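Neuraminidase (Influenza A virus, PDB 4GDI) is a neuraminidase-like beta-propeller protein of a bat influenza A virus that forms homotetramers and may cleave terminal sialic acids, although its putative active site has diverged. Local coordinates at residues M95-R100 with M126-E131. Residues are numbered along the deposited sequence; the frame is centred on the assembly and turned at random.
Sequences MILPGR and MIKYGE
With its CG turned opposite the backbone N (chi1 -161°) and its chain extended beyond CG, Lys128 reaches across Leu97, whose own CG lies opposite the carbonyl carbon (chi1 -79°). The two side chains meet at a slant. Leu97 CD1 rests 4.1 Å from Lys128 CB, and Lys128 CD lies 4.1 Å from Leu97 CD2, so the methylenes of the lysine, not its charge, do the packing. Farther along, Lys128 NZ ends 3.8 Å from Ile96 O, too far for a hydrogen bond, although the carbonyl may still draw the ammonium electrostatically. Met126 enters beside this pair. Its extended side chain and that of Pro98 cross at about a right angle, and the terminal methyl CE sits 3.9 Å from Pro98 CG and, more loosely, 4.4 Å from Leu97 CD2. The example illustrates how propeller blades are joined face to face: strands 95-98 and 126-129 run roughly antiparallel (152°), yet their axes stay 9.6 Å apart, a gap spanned by side chains instead of backbone bonds. A classic beta bulge, in which Ile96 and Leu97 both face Leu79, marks the first strand. Around the contact, strand 94-98 is paired with strand 78-83 in one antiparallel sheet, whereas strand 124-129 lies between strands 111-117 and 132-138 in the next; Asn117 ND2, on strand 111-117, donates a hydrogen bond to Pro98 O, and a neighbouring subunit packs Thr24 against Pro98 and Pro23 against Met126, placing this seam between sheets beside the tetramer interface.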
ATOM      1  N   MET A  95       8.121  -3.492 -10.839  1.00 25.45           N
ATOM      2  CA  MET A  95       9.035  -3.861 -11.915  1.00 23.00           C
ATOM      3  C   MET A  95      10.239  -4.577 -11.296  1.00 26.87           C
ATOM      4  O   MET A  95      10.839  -4.069 -10.362  1.00 32.76           O
ATOM      5  CB  MET A  95       9.487  -2.630 -12.697  1.00 25.56           C
ATOM      6  CG  MET A  95      10.437  -2.965 -13.842  1.00 29.79           C
ATOM      7  SD  MET A  95      11.351  -1.519 -14.433  1.00 36.69           S
ATOM      8  CE  MET A  95      10.170  -0.740 -15.517  1.00 34.18           C
ATOM      9  N   ILE A  96      10.570  -5.762 -11.806  1.00 21.65           N
ATOM     10  CA  ILE A  96      11.625  -6.592 -11.216  1.00 25.13           C
ATOM     11  C   ILE A  96      12.958  -6.521 -11.963  1.00 28.47           C
ATOM     12  O   ILE A  96      13.992  -6.249 -11.357  1.00 26.20           O
ATOM     13  CB  ILE A  96      11.194  -8.070 -11.134  1.00 26.02           C
ATOM     14  CG1 ILE A  96       9.966  -8.216 -10.220  1.00 28.52           C
ATOM     15  CG2 ILE A  96      12.341  -8.927 -10.594  1.00 20.40           C
ATOM     16  CD1 ILE A  96       9.365  -9.588 -10.230  1.00 35.61           C
ATOM     17  N   LEU A  97      12.927  -6.803 -13.265  1.00 23.35           N
ATOM     18  CA  LEU A  97      14.116  -6.808 -14.123  1.00 26.39           C
ATOM     19  C   LEU A  97      13.673  -6.589 -15.567  1.00 25.08           C
ATOM     20  O   LEU A  97      12.519  -6.846 -15.900  1.00 28.22           O
ATOM     21  CB  LEU A  97      14.848  -8.159 -14.043  1.00 19.82           C
ATOM     22  CG  LEU A  97      15.763  -8.478 -12.853  1.00 24.35           C
ATOM     23  CD1 LEU A  97      16.146  -9.921 -12.914  1.00 32.89           C
ATOM     24  CD2 LEU A  97      17.028  -7.614 -12.835  1.00 27.81           C
ATOM     25  N   PRO A  98      14.589  -6.132 -16.434  1.00 26.72           N
ATOM     26  CA  PRO A  98      14.305  -6.176 -17.871  1.00 22.08           C
ATOM     27  C   PRO A  98      14.321  -7.626 -18.347  1.00 23.33           C
ATOM     28  O   PRO A  98      15.125  -8.414 -17.843  1.00 23.98           O
ATOM     29  CB  PRO A  98      15.475  -5.407 -18.496  1.00 24.25           C
ATOM     30  CG  PRO A  98      16.555  -5.461 -17.487  1.00 29.12           C
ATOM     31  CD  PRO A  98      15.905  -5.531 -16.143  1.00 28.66           C
ATOM     32  N   GLY A  99      13.445  -7.975 -19.279  1.00 24.49           N
ATOM     33  CA  GLY A  99      13.396  -9.336 -19.794  1.00 28.56           C
ATOM     34  C   GLY A  99      12.316  -9.561 -20.835  1.00 29.52           C
ATOM     35  O   GLY A  99      11.258  -8.927 -20.777  1.00 22.79           O
ATOM     36  N   ARG A 100      12.602 -10.463 -21.781  1.00 26.74           N
ATOM     37  CA  ARG A 100      11.658 -10.841 -22.839  1.00 30.29           C
ATOM     38  C   ARG A 100      10.965 -12.164 -22.496  1.00 29.91           C
ATOM     39  O   ARG A 100       9.838 -12.423 -22.924  1.00 24.30           O
ATOM     40  CB  ARG A 100      12.387 -11.007 -24.175  1.00 27.20           C
ATOM     41  CG  ARG A 100      13.282  -9.833 -24.554  1.00 42.50           C
ATOM     42  CD  ARG A 100      14.039 -10.122 -25.849  1.00 47.91           C
ATOM     43  NE  ARG A 100      13.199  -9.941 -27.025  1.00 69.99           N
ATOM     44  CZ  ARG A 100      13.112  -8.811 -27.720  1.00 89.74           C
ATOM     45  NH1 ARG A 100      13.822  -7.742 -27.372  1.00 86.33           N
ATOM     46  NH2 ARG A 100      12.313  -8.751 -28.778  1.00 98.80           N
ATOM     47  N   MET A 126      20.274 -13.589 -17.091  1.00 25.23           N
ATOM     48  CA  MET A 126      20.794 -13.249 -15.775  1.00 30.68           C
ATOM     49  C   MET A 126      19.851 -13.750 -14.688  1.00 25.17           C
ATOM     50  O   MET A 126      18.631 -13.879 -14.887  1.00 22.19           O
ATOM     51  CB  MET A 126      21.088 -11.749 -15.622  1.00 39.49           C
ATOM     52  CG  MET A 126      19.946 -10.818 -15.887  1.00 43.48           C
ATOM     53  SD  MET A 126      20.407  -9.054 -15.746  1.00 42.35           S
ATOM     54  CE  MET A 126      19.049  -8.380 -16.692  1.00 41.41           C
ATOM     55  N   ILE A 127      20.449 -14.061 -13.546  1.00 25.01           N
ATOM     56  CA  ILE A 127      19.745 -14.652 -12.428  1.00 27.80           C
ATOM     57  C   ILE A 127      19.922 -13.737 -11.242  1.00 29.82           C
ATOM     58  O   ILE A 127      21.029 -13.255 -10.968  1.00 26.16           O
ATOM     59  CB  ILE A 127      20.316 -16.042 -12.095  1.00 30.69           C
ATOM     60  CG1 ILE A 127      20.375 -16.883 -13.372  1.00 24.78           C
ATOM     61  CG2 ILE A 127      19.488 -16.715 -11.004  1.00 28.69           C
ATOM     62  CD1 ILE A 127      20.956 -18.262 -13.178  1.00 27.28           C
ATOM     63  N   LYS A 128      18.819 -13.487 -10.553  1.00 26.35           N
ATOM     64  CA  LYS A 128      18.819 -12.694  -9.332  1.00 28.78           C
ATOM     65  C   LYS A 128      18.342 -13.567  -8.176  1.00 35.90           C
ATOM     66  O   LYS A 128      17.352 -14.304  -8.308  1.00 30.48           O
ATOM     67  CB  LYS A 128      17.888 -11.496  -9.528  1.00 34.17           C
ATOM     68  CG  LYS A 128      18.081 -10.344  -8.569  1.00 38.08           C
ATOM     69  CD  LYS A 128      17.243  -9.160  -9.040  1.00 38.26           C
ATOM     70  CE  LYS A 128      17.077  -8.091  -7.963  1.00 53.19           C
ATOM     71  NZ  LYS A 128      15.967  -7.142  -8.283  1.00 66.76           N
ATOM     72  N   TYR A 129      19.054 -13.517  -7.057  1.00 22.00           N
ATOM     73  CA  TYR A 129      18.608 -14.196  -5.847  1.00 19.34           C
ATOM     74  C   TYR A 129      18.435 -13.105  -4.795  1.00 34.56           C
ATOM     75  O   TYR A 129      19.384 -12.411  -4.459  1.00 30.12           O
ATOM     76  CB  TYR A 129      19.632 -15.243  -5.402  1.00 21.51           C
ATOM     77  CG  TYR A 129      19.154 -16.110  -4.275  1.00 28.26           C
ATOM     78  CD1 TYR A 129      18.168 -17.058  -4.481  1.00 23.55           C
ATOM     79  CD2 TYR A 129      19.687 -15.985  -2.998  1.00 34.00           C
ATOM     80  CE1 TYR A 129      17.724 -17.856  -3.456  1.00 28.64           C
ATOM     81  CE2 TYR A 129      19.250 -16.784  -1.965  1.00 29.86           C
ATOM     82  CZ  TYR A 129      18.270 -17.712  -2.196  1.00 31.29           C
ATOM     83  OH  TYR A 129      17.818 -18.504  -1.171  1.00 25.62           O
ATOM     84  N   GLY A 130      17.222 -12.933  -4.290  1.00 32.84           N
ATOM     85  CA  GLY A 130      16.909 -11.744  -3.514  1.00 39.94           C
ATOM     86  C   GLY A 130      17.191 -10.469  -4.301  1.00 42.23           C
ATOM     87  O   GLY A 130      16.743 -10.320  -5.445  1.00 35.48           O
ATOM     88  N   GLU A 131      17.956  -9.566  -3.686  1.00 33.03           N
ATOM     89  CA  GLU A 131      18.305  -8.258  -4.247  1.00 33.80           C
ATOM     90  C   GLU A 131      19.484  -8.363  -5.224  1.00 45.52           C
ATOM     91  O   GLU A 131      19.783  -7.430  -5.970  1.00 52.86           O
ATOM     92  CB  GLU A 131      18.675  -7.322  -3.081  1.00 39.89           C
ATOM     93  CG  GLU A 131      19.083  -5.883  -3.435  1.00 61.03           C
ATOM     94  CD  GLU A 131      19.486  -5.049  -2.194  1.00 59.47           C
ATOM     95  OE1 GLU A 131      18.751  -5.060  -1.186  1.00 56.54           O
ATOM     96  OE2 GLU A 131      20.539  -4.380  -2.223  1.00 52.35           O
TER